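PDB 5ANZ: soluble lytic transglycosylase B3 from Pseudomonas aeruginosa, which probably cleaves the glycan strands of peptidoglycan as a lytic transglycosylase in cell-wall turnover, and carries a bound calcium ion. Local coordinates for residues Q77-P80 with A81-E84; Q113-L116 with A117-A120; N240-A244 with S245-A249; G277-G281 with M282-G286. All blocks are in the same frame, centred on the assembly; numbering follows the deposited sequence.

Interaction 1 (Q77-P80 with A81-E84)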
ATOM      1  N   GLN A  77     -25.523 -14.003   3.768  1.00 34.36           N
ATOM      2  CA  GLN A  77     -25.442 -14.238   5.205  1.00 32.48           C
ATOM      3  C   GLN A  77     -24.057 -13.774   5.655  1.00 30.72           C
ATOM      4  O   GLN A  77     -23.189 -13.549   4.819  1.00 31.78           O
ATOM      5  CB  GLN A  77     -25.647 -15.719   5.543  1.00 33.17           C
ATOM      6  CG  GLN A  77     -27.074 -16.229   5.385  1.00 46.46           C
ATOM      7  CD  GLN A  77     -28.009 -15.663   6.435  1.00 61.06           C
ATOM      8  OE1 GLN A  77     -28.911 -14.886   6.123  1.00 69.46           O
ATOM      9  NE2 GLN A  77     -27.804 -16.056   7.689  1.00 59.81           N
ATOM     10  N   PRO A  78     -23.834 -13.644   6.973  1.00 30.53           N
ATOM     11  CA  PRO A  78     -22.470 -13.255   7.365  1.00 30.65           C
ATOM     12  C   PRO A  78     -21.416 -14.270   6.921  1.00 34.93           C
ATOM     13  O   PRO A  78     -21.706 -15.461   6.800  1.00 32.93           O
ATOM     14  CB  PRO A  78     -22.555 -13.184   8.894  1.00 33.80           C
ATOM     15  CG  PRO A  78     -23.995 -12.877   9.161  1.00 32.71           C
ATOM     16  CD  PRO A  78     -24.751 -13.664   8.129  1.00 32.12           C
ATOM     17  N   ASP A  79     -20.207 -13.781   6.669  1.00 31.24           N
ATOM     18  CA  ASP A  79     -19.086 -14.630   6.277  1.00 29.51           C
ATOM     19  C   ASP A  79     -18.043 -14.692   7.406  1.00 32.62           C
ATOM     20  O   ASP A  79     -17.328 -13.719   7.642  1.00 29.13           O
ATOM     21  CB  ASP A  79     -18.441 -14.099   4.999  1.00 27.04           C
ATOM     22  CG  ASP A  79     -17.367 -15.018   4.474  1.00 23.89           C
ATOM     23  OD1 ASP A  79     -17.000 -15.973   5.211  1.00 27.57           O
ATOM     24  OD2 ASP A  79     -16.904 -14.802   3.333  1.00 26.69           O
ATOM     25  N   PRO A  80     -17.943 -15.839   8.094  1.00 33.76           N
ATOM     26  CA  PRO A  80     -17.025 -15.930   9.240  1.00 35.67           C
ATOM     27  C   PRO A  80     -15.570 -15.708   8.846  1.00 36.86           C
ATOM     28  O   PRO A  80     -14.772 -15.272   9.679  1.00 35.23           O
ATOM     29  CB  PRO A  80     -17.240 -17.358   9.754  1.00 40.58           C
ATOM     30  CG  PRO A  80     -18.600 -17.732   9.277  1.00 46.10           C
ATOM     31  CD  PRO A  80     -18.746 -17.063   7.936  1.00 35.29           C
ATOM     32  N   ALA A  81     -15.237 -15.999   7.592  1.00 31.03           N
ATOM     33  CA  ALA A  81     -13.892 -15.785   7.079  1.00 28.81           C
ATOM     34  C   ALA A  81     -13.559 -14.298   7.085  1.00 32.01           C
ATOM     35  O   ALA A  81     -12.431 -13.900   7.374  1.00 29.11           O
ATOM     36  CB  ALA A  81     -13.756 -16.361   5.671  1.00 34.97           C
ATOM     37  N   VAL A  82     -14.555 -13.478   6.770  1.00 26.34           N
ATOM     38  CA  VAL A  82     -14.375 -12.038   6.766  1.00 27.02           C
ATOM     39  C   VAL A  82     -14.210 -11.532   8.208  1.00 25.91           C
ATOM     40  O   VAL A  82     -13.363 -10.678   8.494  1.00 28.36           O
ATOM     41  CB  VAL A  82     -15.566 -11.358   6.043  1.00 25.35           C
ATOM     42  CG1 VAL A  82     -15.532  -9.862   6.227  1.00 23.12           C
ATOM     43  CG2 VAL A  82     -15.533 -11.710   4.573  1.00 29.26           C
ATOM     44  N   VAL A  83     -14.994 -12.085   9.132  1.00 25.42           N
ATOM     45  CA  VAL A  83     -14.872 -11.693  10.534  1.00 28.09           C
ATOM     46  C   VAL A  83     -13.482 -12.044  11.063  1.00 31.05           C
ATOM     47  O   VAL A  83     -12.855 -11.252  11.762  1.00 31.75           O
ATOM     48  CB  VAL A  83     -15.943 -12.367  11.405  1.00 31.27           C
ATOM     49  CG1 VAL A  83     -15.708 -12.051  12.881  1.00 33.05           C
ATOM     50  CG2 VAL A  83     -17.357 -11.928  10.960  1.00 32.27           C
ATOM     51  N   GLU A  84     -13.003 -13.230  10.709  1.00 30.06           N
ATOM     52  CA  GLU A  84     -11.682 -13.686  11.137  1.00 34.80           C
ATOM     53  C   GLU A  84     -10.567 -12.799  10.589  1.00 36.44           C
ATOM     54  O   GLU A  84      -9.662 -12.427  11.339  1.00 35.46           O
ATOM     55  CB  GLU A  84     -11.456 -15.142  10.718  1.00 42.29           C
ATOM     56  CG  GLU A  84     -10.038 -15.649  10.959  1.00 54.42           C
ATOM     57  CD  GLU A  84      -9.536 -15.389  12.374  1.00 75.34           C
ATOM     58  OE1 GLU A  84     -10.364 -15.322  13.309  1.00 82.48           O
ATOM     59  OE2 GLU A  84      -8.308 -15.247  12.551  1.00 79.30           O
TER

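Interaction 2 (Q113-L116 with A117-A120)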
ATOM      1  N   GLN A 113       5.949  -8.059 -17.872  1.00 19.56           N
ATOM      2  CA  GLN A 113       6.502  -7.786 -19.188  1.00 20.64           C
ATOM      3  C   GLN A 113       5.572  -8.307 -20.278  1.00 22.45           C
ATOM      4  O   GLN A 113       5.433  -7.682 -21.339  1.00 24.69           O
ATOM      5  CB  GLN A 113       7.883  -8.415 -19.332  1.00 22.02           C
ATOM      6  CG  GLN A 113       8.927  -7.719 -18.468  1.00 21.79           C
ATOM      7  CD  GLN A 113      10.198  -8.535 -18.326  1.00 25.75           C
ATOM      8  OE1 GLN A 113      10.167  -9.766 -18.399  1.00 26.58           O
ATOM      9  NE2 GLN A 113      11.330  -7.850 -18.149  1.00 24.56           N
ATOM     10  N   ALA A 114       4.937  -9.448 -20.026  1.00 21.64           N
ATOM     11  CA  ALA A 114       4.012 -10.011 -21.004  1.00 23.63           C
ATOM     12  C   ALA A 114       2.764  -9.133 -21.130  1.00 22.88           C
ATOM     13  O   ALA A 114       2.236  -8.964 -22.236  1.00 26.99           O
ATOM     14  CB  ALA A 114       3.627 -11.424 -20.631  1.00 26.38           C
ATOM     15  N   ARG A 115       2.296  -8.586 -20.002  1.00 23.77           N
ATOM     16  CA  ARG A 115       1.133  -7.700 -20.028  1.00 21.84           C
ATOM     17  C   ARG A 115       1.432  -6.380 -20.729  1.00 26.40           C
ATOM     18  O   ARG A 115       0.575  -5.815 -21.406  1.00 25.61           O
ATOM     19  CB  ARG A 115       0.639  -7.433 -18.610  1.00 21.67           C
ATOM     20  CG  ARG A 115       0.138  -8.701 -17.923  1.00 24.41           C
ATOM     21  CD  ARG A 115      -1.003  -9.312 -18.710  1.00 36.76           C
ATOM     22  NE  ARG A 115      -1.424 -10.599 -18.166  1.00 57.25           N
ATOM     23  CZ  ARG A 115      -2.555 -10.797 -17.498  1.00 64.40           C
ATOM     24  NH1 ARG A 115      -3.387  -9.790 -17.291  1.00 58.15           N
ATOM     25  NH2 ARG A 115      -2.856 -12.005 -17.043  1.00 66.41           N
ATOM     26  N   LEU A 116       2.644  -5.880 -20.543  1.00 22.78           N
ATOM     27  CA  LEU A 116       3.048  -4.635 -21.172  1.00 24.78           C
ATOM     28  C   LEU A 116       2.996  -4.793 -22.694  1.00 30.87           C
ATOM     29  O   LEU A 116       2.619  -3.863 -23.411  1.00 28.41           O
ATOM     30  CB  LEU A 116       4.453  -4.221 -20.697  1.00 23.82           C
ATOM     31  CG  LEU A 116       4.478  -3.543 -19.330  1.00 24.89           C
ATOM     32  CD1 LEU A 116       5.878  -3.632 -18.725  1.00 28.13           C
ATOM     33  CD2 LEU A 116       4.006  -2.079 -19.430  1.00 25.82           C
ATOM     34  N   ALA A 117       3.356  -5.978 -23.186  1.00 26.34           N
ATOM     35  CA  ALA A 117       3.318  -6.236 -24.619  1.00 28.26           C
ATOM     36  C   ALA A 117       1.896  -6.477 -25.100  1.00 29.85           C
ATOM     37  O   ALA A 117       1.493  -5.959 -26.137  1.00 33.65           O
ATOM     38  CB  ALA A 117       4.200  -7.418 -24.968  1.00 27.84           C
ATOM     39  N   GLN A 118       1.137  -7.251 -24.329  1.00 26.71           N
ATOM     40  CA  GLN A 118      -0.202  -7.652 -24.736  1.00 29.65           C
ATOM     41  C   GLN A 118      -1.117  -6.446 -24.835  1.00 30.51           C
ATOM     42  O   GLN A 118      -1.923  -6.339 -25.763  1.00 31.59           O
ATOM     43  CB  GLN A 118      -0.778  -8.665 -23.748  1.00 31.38           C
ATOM     44  CG  GLN A 118      -2.233  -9.036 -24.004  1.00 32.54           C
ATOM     45  CD  GLN A 118      -2.811  -9.925 -22.914  1.00 37.24           C
ATOM     46  OE1 GLN A 118      -2.141 -10.242 -21.927  1.00 35.93           O
ATOM     47  NE2 GLN A 118      -4.061 -10.332 -23.087  1.00 43.59           N
ATOM     48  N   HIS A 119      -0.985  -5.543 -23.873  1.00 30.16           N
ATOM     49  CA  HIS A 119      -1.868  -4.384 -23.785  1.00 27.85           C
ATOM     50  C   HIS A 119      -1.174  -3.097 -24.215  1.00 24.25           C
ATOM     51  O   HIS A 119      -1.545  -2.011 -23.771  1.00 26.08           O
ATOM     52  CB  HIS A 119      -2.395  -4.235 -22.362  1.00 26.96           C
ATOM     53  CG  HIS A 119      -3.196  -5.404 -21.903  1.00 25.44           C
ATOM     54  ND1 HIS A 119      -4.343  -5.818 -22.543  1.00 25.83           N
ATOM     55  CD2 HIS A 119      -3.005  -6.268 -20.872  1.00 29.10           C
ATOM     56  CE1 HIS A 119      -4.829  -6.885 -21.929  1.00 31.62           C
ATOM     57  NE2 HIS A 119      -4.036  -7.168 -20.906  1.00 28.63           N
ATOM     58  N   ALA A 120      -0.178  -3.219 -25.087  1.00 28.60           N
ATOM     59  CA  ALA A 120       0.653  -2.072 -25.455  1.00 30.91           C
ATOM     60  C   ALA A 120      -0.166  -0.906 -26.010  1.00 34.58           C
ATOM     61  O   ALA A 120       0.113   0.248 -25.700  1.00 30.96           O
ATOM     62  CB  ALA A 120       1.725  -2.492 -26.465  1.00 29.10           C
TER

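Interaction 3 (N240-A244 with S245-A249)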
ATOM      1  N   ASN A 240      -5.621   6.936 -13.590  1.00 17.34           N
ATOM      2  CA  ASN A 240      -6.361   8.098 -13.111  1.00 18.50           C
ATOM      3  C   ASN A 240      -6.102   8.344 -11.610  1.00 19.08           C
ATOM      4  O   ASN A 240      -5.923   9.485 -11.158  1.00 20.76           O
ATOM      5  CB  ASN A 240      -7.857   7.889 -13.379  1.00 18.28           C
ATOM      6  CG  ASN A 240      -8.660   9.129 -13.123  1.00 21.88           C
ATOM      7  OD1 ASN A 240      -8.303  10.205 -13.573  1.00 22.90           O
ATOM      8  ND2 ASN A 240      -9.753   8.990 -12.391  1.00 27.70           N
ATOM      9  N   TYR A 241      -6.073   7.270 -10.834  1.00 18.07           N
ATOM     10  CA  TYR A 241      -5.836   7.364  -9.393  1.00 16.78           C
ATOM     11  C   TYR A 241      -4.382   7.785  -9.115  1.00 21.25           C
ATOM     12  O   TYR A 241      -4.127   8.646  -8.262  1.00 20.90           O
ATOM     13  CB  TYR A 241      -6.169   6.027  -8.706  1.00 20.19           C
ATOM     14  CG  TYR A 241      -6.112   6.058  -7.185  1.00 22.22           C
ATOM     15  CD1 TYR A 241      -4.916   5.878  -6.506  1.00 30.75           C
ATOM     16  CD2 TYR A 241      -7.261   6.259  -6.436  1.00 34.08           C
ATOM     17  CE1 TYR A 241      -4.870   5.901  -5.122  1.00 34.20           C
ATOM     18  CE2 TYR A 241      -7.221   6.288  -5.055  1.00 35.35           C
ATOM     19  CZ  TYR A 241      -6.029   6.104  -4.405  1.00 33.31           C
ATOM     20  OH  TYR A 241      -5.996   6.122  -3.027  1.00 33.16           O
ATOM     21  N   LEU A 242      -3.428   7.213  -9.847  1.00 20.16           N
ATOM     22  CA  LEU A 242      -2.039   7.652  -9.675  1.00 16.87           C
ATOM     23  C   LEU A 242      -1.859   9.123 -10.035  1.00 18.36           C
ATOM     24  O   LEU A 242      -1.098   9.848  -9.378  1.00 20.10           O
ATOM     25  CB  LEU A 242      -1.085   6.798 -10.520  1.00 17.60           C
ATOM     26  CG  LEU A 242      -0.838   5.397  -9.962  1.00 24.24           C
ATOM     27  CD1 LEU A 242      -0.054   4.574 -11.006  1.00 26.38           C
ATOM     28  CD2 LEU A 242      -0.077   5.426  -8.608  1.00 25.10           C
ATOM     29  N   LYS A 243      -2.539   9.574 -11.085  1.00 17.45           N
ATOM     30  CA  LYS A 243      -2.381  10.951 -11.512  1.00 20.01           C
ATOM     31  C   LYS A 243      -2.994  11.870 -10.461  1.00 23.18           C
ATOM     32  O   LYS A 243      -2.407  12.906 -10.130  1.00 23.50           O
ATOM     33  CB  LYS A 243      -3.013  11.186 -12.896  1.00 19.40           C
ATOM     34  CG  LYS A 243      -2.871  12.613 -13.447  1.00 25.42           C
ATOM     35  CD  LYS A 243      -1.389  12.956 -13.753  1.00 27.94           C
ATOM     36  CE  LYS A 243      -1.231  14.404 -14.259  1.00 39.91           C
ATOM     37  NZ  LYS A 243      -1.798  14.623 -15.628  1.00 36.37           N
ATOM     38  N   ALA A 244      -4.163  11.490  -9.938  1.00 21.12           N
ATOM     39  CA  ALA A 244      -4.821  12.287  -8.891  1.00 22.04           C
ATOM     40  C   ALA A 244      -3.945  12.345  -7.643  1.00 23.87           C
ATOM     41  O   ALA A 244      -3.998  13.316  -6.878  1.00 26.88           O
ATOM     42  CB  ALA A 244      -6.191  11.704  -8.547  1.00 23.50           C
ATOM     43  N   SER A 245      -3.134  11.305  -7.454  1.00 22.80           N
ATOM     44  CA  SER A 245      -2.244  11.179  -6.300  1.00 21.50           C
ATOM     45  C   SER A 245      -0.914  11.888  -6.502  1.00 22.56           C
ATOM     46  O   SER A 245      -0.063  11.859  -5.605  1.00 24.45           O
ATOM     47  CB  SER A 245      -1.980   9.695  -5.985  1.00 25.44           C
ATOM     48  OG  SER A 245      -3.181   9.014  -5.615  1.00 25.11           O
ATOM     49  N   GLY A 246      -0.730  12.507  -7.672  1.00 24.34           N
ATOM     50  CA  GLY A 246       0.399  13.401  -7.906  1.00 24.70           C
ATOM     51  C   GLY A 246       1.494  12.903  -8.844  1.00 22.48           C
ATOM     52  O   GLY A 246       2.550  13.537  -8.961  1.00 22.81           O
ATOM     53  N   TRP A 247       1.257  11.791  -9.533  1.00 22.48           N
ATOM     54  CA  TRP A 247       2.261  11.264 -10.461  1.00 18.28           C
ATOM     55  C   TRP A 247       2.784  12.272 -11.458  1.00 20.60           C
ATOM     56  O   TRP A 247       2.013  12.965 -12.144  1.00 25.90           O
ATOM     57  CB  TRP A 247       1.688  10.076 -11.261  1.00 19.25           C
ATOM     58  CG  TRP A 247       2.784   9.251 -11.879  1.00 20.10           C
ATOM     59  CD1 TRP A 247       3.295   9.356 -13.151  1.00 21.40           C
ATOM     60  CD2 TRP A 247       3.522   8.219 -11.233  1.00 19.12           C
ATOM     61  NE1 TRP A 247       4.308   8.430 -13.327  1.00 22.70           N
ATOM     62  CE2 TRP A 247       4.463   7.723 -12.160  1.00 19.62           C
ATOM     63  CE3 TRP A 247       3.485   7.661  -9.949  1.00 22.51           C
ATOM     64  CZ2 TRP A 247       5.355   6.703 -11.846  1.00 21.37           C
ATOM     65  CZ3 TRP A 247       4.360   6.640  -9.642  1.00 22.67           C
ATOM     66  CH2 TRP A 247       5.290   6.174 -10.586  1.00 24.54           C
ATOM     67  N   ILE A 248       4.110  12.348 -11.552  1.00 19.88           N
ATOM     68  CA  ILE A 248       4.761  13.125 -12.591  1.00 23.31           C
ATOM     69  C   ILE A 248       5.393  12.168 -13.585  1.00 25.11           C
ATOM     70  O   ILE A 248       6.333  11.454 -13.241  1.00 21.30           O
ATOM     71  CB  ILE A 248       5.824  14.045 -12.020  1.00 29.24           C
ATOM     72  CG1 ILE A 248       5.200  15.002 -11.002  1.00 33.70           C
ATOM     73  CG2 ILE A 248       6.514  14.794 -13.147  1.00 28.88           C
ATOM     74  CD1 ILE A 248       6.207  15.570 -10.009  1.00 38.78           C
ATOM     75  N   ALA A 249       4.877  12.157 -14.806  1.00 24.17           N
ATOM     76  CA  ALA A 249       5.355  11.237 -15.835  1.00 28.92           C
ATOM     77  C   ALA A 249       6.861  11.341 -16.054  1.00 23.39           C
ATOM     78  O   ALA A 249       7.406  12.442 -16.248  1.00 25.22           O
ATOM     79  CB  ALA A 249       4.623  11.492 -17.146  1.00 28.19           C
TER
HETATM   80  O   HOH W   1      -0.216  14.417 -11.207  1.00 36.89           O

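Interaction 4 (G277-G281 with M282-G286)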
ATOM      1  N   GLY A 277      19.973  17.990  -4.341  1.00 46.39           N
ATOM      2  CA  GLY A 277      21.206  18.748  -4.249  1.00 52.59           C
ATOM      3  C   GLY A 277      21.697  18.858  -2.818  1.00 53.26           C
ATOM      4  O   GLY A 277      22.899  18.777  -2.554  1.00 51.90           O
ATOM      5  N   GLU A 278      20.762  19.038  -1.890  1.00 50.15           N
ATOM      6  CA  GLU A 278      21.108  19.135  -0.482  1.00 46.32           C
ATOM      7  C   GLU A 278      21.565  17.782   0.068  1.00 42.49           C
ATOM      8  O   GLU A 278      22.506  17.723   0.859  1.00 50.49           O
ATOM      9  CB  GLU A 278      19.929  19.674   0.328  1.00 51.48           C
ATOM     10  CG  GLU A 278      20.173  19.705   1.831  1.00 57.71           C
ATOM     11  CD  GLU A 278      19.146  20.536   2.582  1.00 60.83           C
ATOM     12  OE1 GLU A 278      18.267  21.130   1.925  1.00 58.13           O
ATOM     13  OE2 GLU A 278      19.225  20.598   3.830  1.00 65.66           O
ATOM     14  N   TRP A 279      20.912  16.696  -0.344  1.00 37.32           N
ATOM     15  CA  TRP A 279      21.367  15.366   0.064  1.00 35.18           C
ATOM     16  C   TRP A 279      22.793  15.074  -0.423  1.00 38.66           C
ATOM     17  O   TRP A 279      23.587  14.460   0.285  1.00 42.10           O
ATOM     18  CB  TRP A 279      20.429  14.275  -0.457  1.00 32.50           C
ATOM     19  CG  TRP A 279      19.065  14.207   0.190  1.00 32.12           C
ATOM     20  CD1 TRP A 279      17.865  14.474  -0.405  1.00 36.22           C
ATOM     21  CD2 TRP A 279      18.767  13.821   1.535  1.00 27.84           C
ATOM     22  NE1 TRP A 279      16.839  14.282   0.487  1.00 33.01           N
ATOM     23  CE2 TRP A 279      17.365  13.884   1.686  1.00 26.53           C
ATOM     24  CE3 TRP A 279      19.549  13.433   2.630  1.00 35.60           C
ATOM     25  CZ2 TRP A 279      16.727  13.562   2.880  1.00 29.31           C
ATOM     26  CZ3 TRP A 279      18.916  13.125   3.824  1.00 33.34           C
ATOM     27  CH2 TRP A 279      17.511  13.194   3.939  1.00 30.95           C
ATOM     28  N   GLN A 280      23.102  15.497  -1.642  1.00 44.53           N
ATOM     29  CA  GLN A 280      24.401  15.200  -2.239  1.00 55.70           C
ATOM     30  C   GLN A 280      25.514  15.967  -1.535  1.00 58.06           C
ATOM     31  O   GLN A 280      26.611  15.441  -1.306  1.00 53.78           O
ATOM     32  CB  GLN A 280      24.397  15.532  -3.732  1.00 56.48           C
ATOM     33  CG  GLN A 280      25.723  15.254  -4.429  1.00 70.27           C
ATOM     34  CD  GLN A 280      25.753  15.761  -5.860  1.00 85.78           C
ATOM     35  OE1 GLN A 280      24.712  16.036  -6.458  1.00 91.49           O
ATOM     36  NE2 GLN A 280      26.953  15.894  -6.416  1.00 90.84           N
ATOM     37  N   GLY A 281      25.225  17.214  -1.183  1.00 60.56           N
ATOM     38  CA  GLY A 281      26.194  18.046  -0.498  1.00 63.29           C
ATOM     39  C   GLY A 281      26.280  17.653   0.959  1.00 59.82           C
ATOM     40  O   GLY A 281      26.966  18.296   1.747  1.00 62.92           O
ATOM     41  N   MET A 282      25.575  16.585   1.311  1.00 49.75           N
ATOM     42  CA  MET A 282      25.527  16.099   2.679  1.00 42.98           C
ATOM     43  C   MET A 282      26.288  14.782   2.832  1.00 48.58           C
ATOM     44  O   MET A 282      26.360  14.218   3.928  1.00 53.58           O
ATOM     45  CB  MET A 282      24.071  15.911   3.108  1.00 53.87           C
ATOM     46  CG  MET A 282      23.787  16.221   4.560  1.00 60.85           C
ATOM     47  SD  MET A 282      22.049  15.925   4.956  1.00 69.39           S
ATOM     48  CE  MET A 282      21.884  16.945   6.422  1.00 65.59           C
ATOM     49  N   GLY A 283      26.831  14.281   1.726  1.00 45.50           N
ATOM     50  CA  GLY A 283      27.536  13.010   1.745  1.00 57.52           C
ATOM     51  C   GLY A 283      26.877  11.849   1.017  1.00 57.64           C
ATOM     52  O   GLY A 283      27.510  10.818   0.795  1.00 55.87           O
ATOM     53  N   VAL A 284      25.607  12.001   0.649  1.00 49.33           N
ATOM     54  CA  VAL A 284      24.897  10.937  -0.044  1.00 39.00           C
ATOM     55  C   VAL A 284      25.362  10.827  -1.489  1.00 42.45           C
ATOM     56  O   VAL A 284      25.585  11.837  -2.152  1.00 52.59           O
ATOM     57  CB  VAL A 284      23.366  11.162  -0.027  1.00 33.88           C
ATOM     58  CG1 VAL A 284      22.642   9.950  -0.595  1.00 31.77           C
ATOM     59  CG2 VAL A 284      22.884  11.439   1.389  1.00 38.68           C
ATOM     60  N   GLN A 285      25.477   9.597  -1.981  1.00 44.35           N
ATOM     61  CA  GLN A 285      26.003   9.351  -3.319  1.00 46.62           C
ATOM     62  C   GLN A 285      25.179   8.334  -4.086  1.00 43.93           C
ATOM     63  O   GLN A 285      24.342   7.634  -3.512  1.00 37.25           O
ATOM     64  CB  GLN A 285      27.452   8.853  -3.241  1.00 51.27           C
ATOM     65  CG  GLN A 285      28.419   9.793  -2.558  1.00 54.82           C
ATOM     66  CD  GLN A 285      29.820   9.215  -2.472  1.00 67.38           C
ATOM     67  OE1 GLN A 285      30.103   8.157  -3.034  1.00 71.51           O
ATOM     68  NE2 GLN A 285      30.701   9.906  -1.760  1.00 69.06           N
ATOM     69  N   GLY A 286      25.436   8.236  -5.387  1.00 45.22           N
ATOM     70  CA  GLY A 286      24.854   7.176  -6.191  1.00 42.75           C
ATOM     71  C   GLY A 286      25.299   5.856  -5.595  1.00 41.08           C
ATOM     72  O   GLY A 286      26.282   5.812  -4.858  1.00 43.81           O
TER

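Interaction 1 (Q77-P80 with A81-E84)
At P80 the chain passes from a loop into the first turn of helix 80-87, and D79 O is drawn into the helical bonding: V83 N donates to D79 O over 3.2 Å, while V82 N adds only a weak bond to the same oxygen. One step on, E84 N reaches P80 O at 2.9 Å. D79 is the N-cap residue, and its side chain makes the capping bond. With CG anti to the backbone N (chi1 -174°), the carboxylate is carried forward beside the first turn, where D79 OD1 accepts from A81 N at 3.0 Å; the N-H arrives from above the carboxylate plane, 48° out of it. The other oxygen, D79 OD2, rests 3.6 Å from V82 CG2, the two side chains crossing at about a right angle. Proline suits the first helical position, since its ring already holds phi near the helical value. V82 and V83 lean on helix 156-166, whose T162 OG1 bonds D79 N. Aspartate is short enough for its carboxylate to reach the amide two residues on, A81 N, and its negative charge probably gains from the positive end of the helix dipole.

Interaction 2 (Q113-L116 with A117-A120)
A114 O is held by two amides of the next turn: Q118 N donates to A114 O at 2.9 Å, and A117 N adds a weak second bond while giving its better one to Q113 O. R115 O is then taken by H119 N at 2.9 Å, late in helix 106-118. Beyond the backbone, three side chains form a small cluster. R115 and Q118 run side by side, pointing the same way, the R115 chain bent at CB-CG (chi2 -59°) and that of Q118 extended. Q118 OE1 comes to rest 3.5 Å from R115 CD and 3.8 Å from R115 NE, oblique to the guanidinium, with guanidinium and amide planes 65° apart. H119 lies under the same glutamine: Q118 CG sits over the centre of the imidazole face, 3.9 Å above its plane, and H119 CD2 is 3.6 Å from R115 O. R115 NH1 and H119 NE2 stand 4.5 Å apart, near enough that the arginine would probably disfavour a charged histidine. Small A114 and A117 suit the exposed side of the helix. L116, by contrast, offers its branched apolar end to A134 and V138 of helix 134-145, and R115 lies against W141 of that helix. H119 leaves helical geometry and is also the N-cap residue of helix 120-130, so the cluster marks the corner between two successive helices.

Interaction 3 (N240-A244 with S245-A249)
Helix 231-244 ends here by turning back on itself: W247 N reaches L242 O at 3.1 Å and, inside that loop of bonding, G246 N reaches K243 O at 3.0 Å. G246 has a phi of 109°, where a CB would press on the preceding carbonyl oxygen, so glycine is the natural residue. Just before it, S245 grips Y241 O twice. Its hydroxyl OG donates to Y241 O over 2.8 Å and its amide N over 3.0 Å, from opposite faces of the carbonyl plane. The hydroxyl gets there because OG is anti to the carbonyl carbon of S245, beside its own N (chi1 -63°), folded back over the last turn; this also sets S245 OG 3.6 Å from Y241 CE1, obliquely to the ring. Beyond the glycine, W247 returns toward the helix, its CB 4.4 Å from L242 CB, while its indole NE1 bonds D133 OD2. A water donates to both K243 O and W247 O, stitching the helix end to the departing chain. The Y241 ring packs edge-to-face with Y215 and Y326 and touches T211, its OH held by K325 O. Y326 and T211 are known N-acetyl-D-glucosamine-binding residues, though no sugar is bound here. The arrangement is a Schellman motif reinforced by a serine side chain, next to the sugar-binding site through Y241.

Interaction 4 (G277-G281 with M282-G286)
W279 carries its CG anti to its carbonyl carbon (chi1 -71°), and M282, its first torsion displaced from a staggered value (chi1 -145°), has an extended chain that brings SD near the indole before its end leads away. M282 SD lies 4.2 Å from W279 CE3 and 5.1 Å from the centroid of the six-membered ring, on a line 51° off the ring normal: an oblique Met-aromatic contact. V284 meets the same part of the indole, its CG2 being 4.1 Å from W279 CE3, and the two side chains lie side by side, pointing the same way. The backbone makes this meeting possible. Helix 276-280 ends in a Schellman motif, with V284 N bonded to W279 O at 3.2 Å and G283 N to Q280 O at 3.3 Å. W279 O also accepts from M282 N at 3.1 Å, the two donors reaching it from opposite faces of the carbonyl plane. G283 takes the positive phi that closes the motif, a conformation in which a CB would collide with the carbonyl oxygen before it. Further on, Q285 pairs through its backbone with R258, in the short, weakly bonded edge strand 285-286. F263 touches both W279 and V284, and W279 NE1 is bonded to A301 O, which fixes the indole from its far end. Between the side chains the contact is apolar, with a polarisable sulfur and a valine methyl resting against one indole. V284 O is buried without a hydrogen-bond partner; a CA-H...O contact from Q280 CA at 3.6 Å probably offers it partial compensation.

All four contacts are local: interaction 1 opens a helix, interaction 2 passes from one helix to the next, and interactions 3 and 4 each close one with a Schellman motif. None touches another. Interactions 2 and 3 are nearest, their centres 21 Å apart, and interactions 1 and 4 are the most distant pair at 51 Å, on opposite sides of the chain's centre. Interaction 3 borders the N-acetyl-D-glucosamine site, empty of sugar in this model, with the Y241 side chain about 3 Å from that of T211. The H119 side chain of interaction 2 is about 14 Å from the calcium ion and about 11 Å from the side chain of its ligand D233, which belongs to helix 231-244, whose end forms interaction 3.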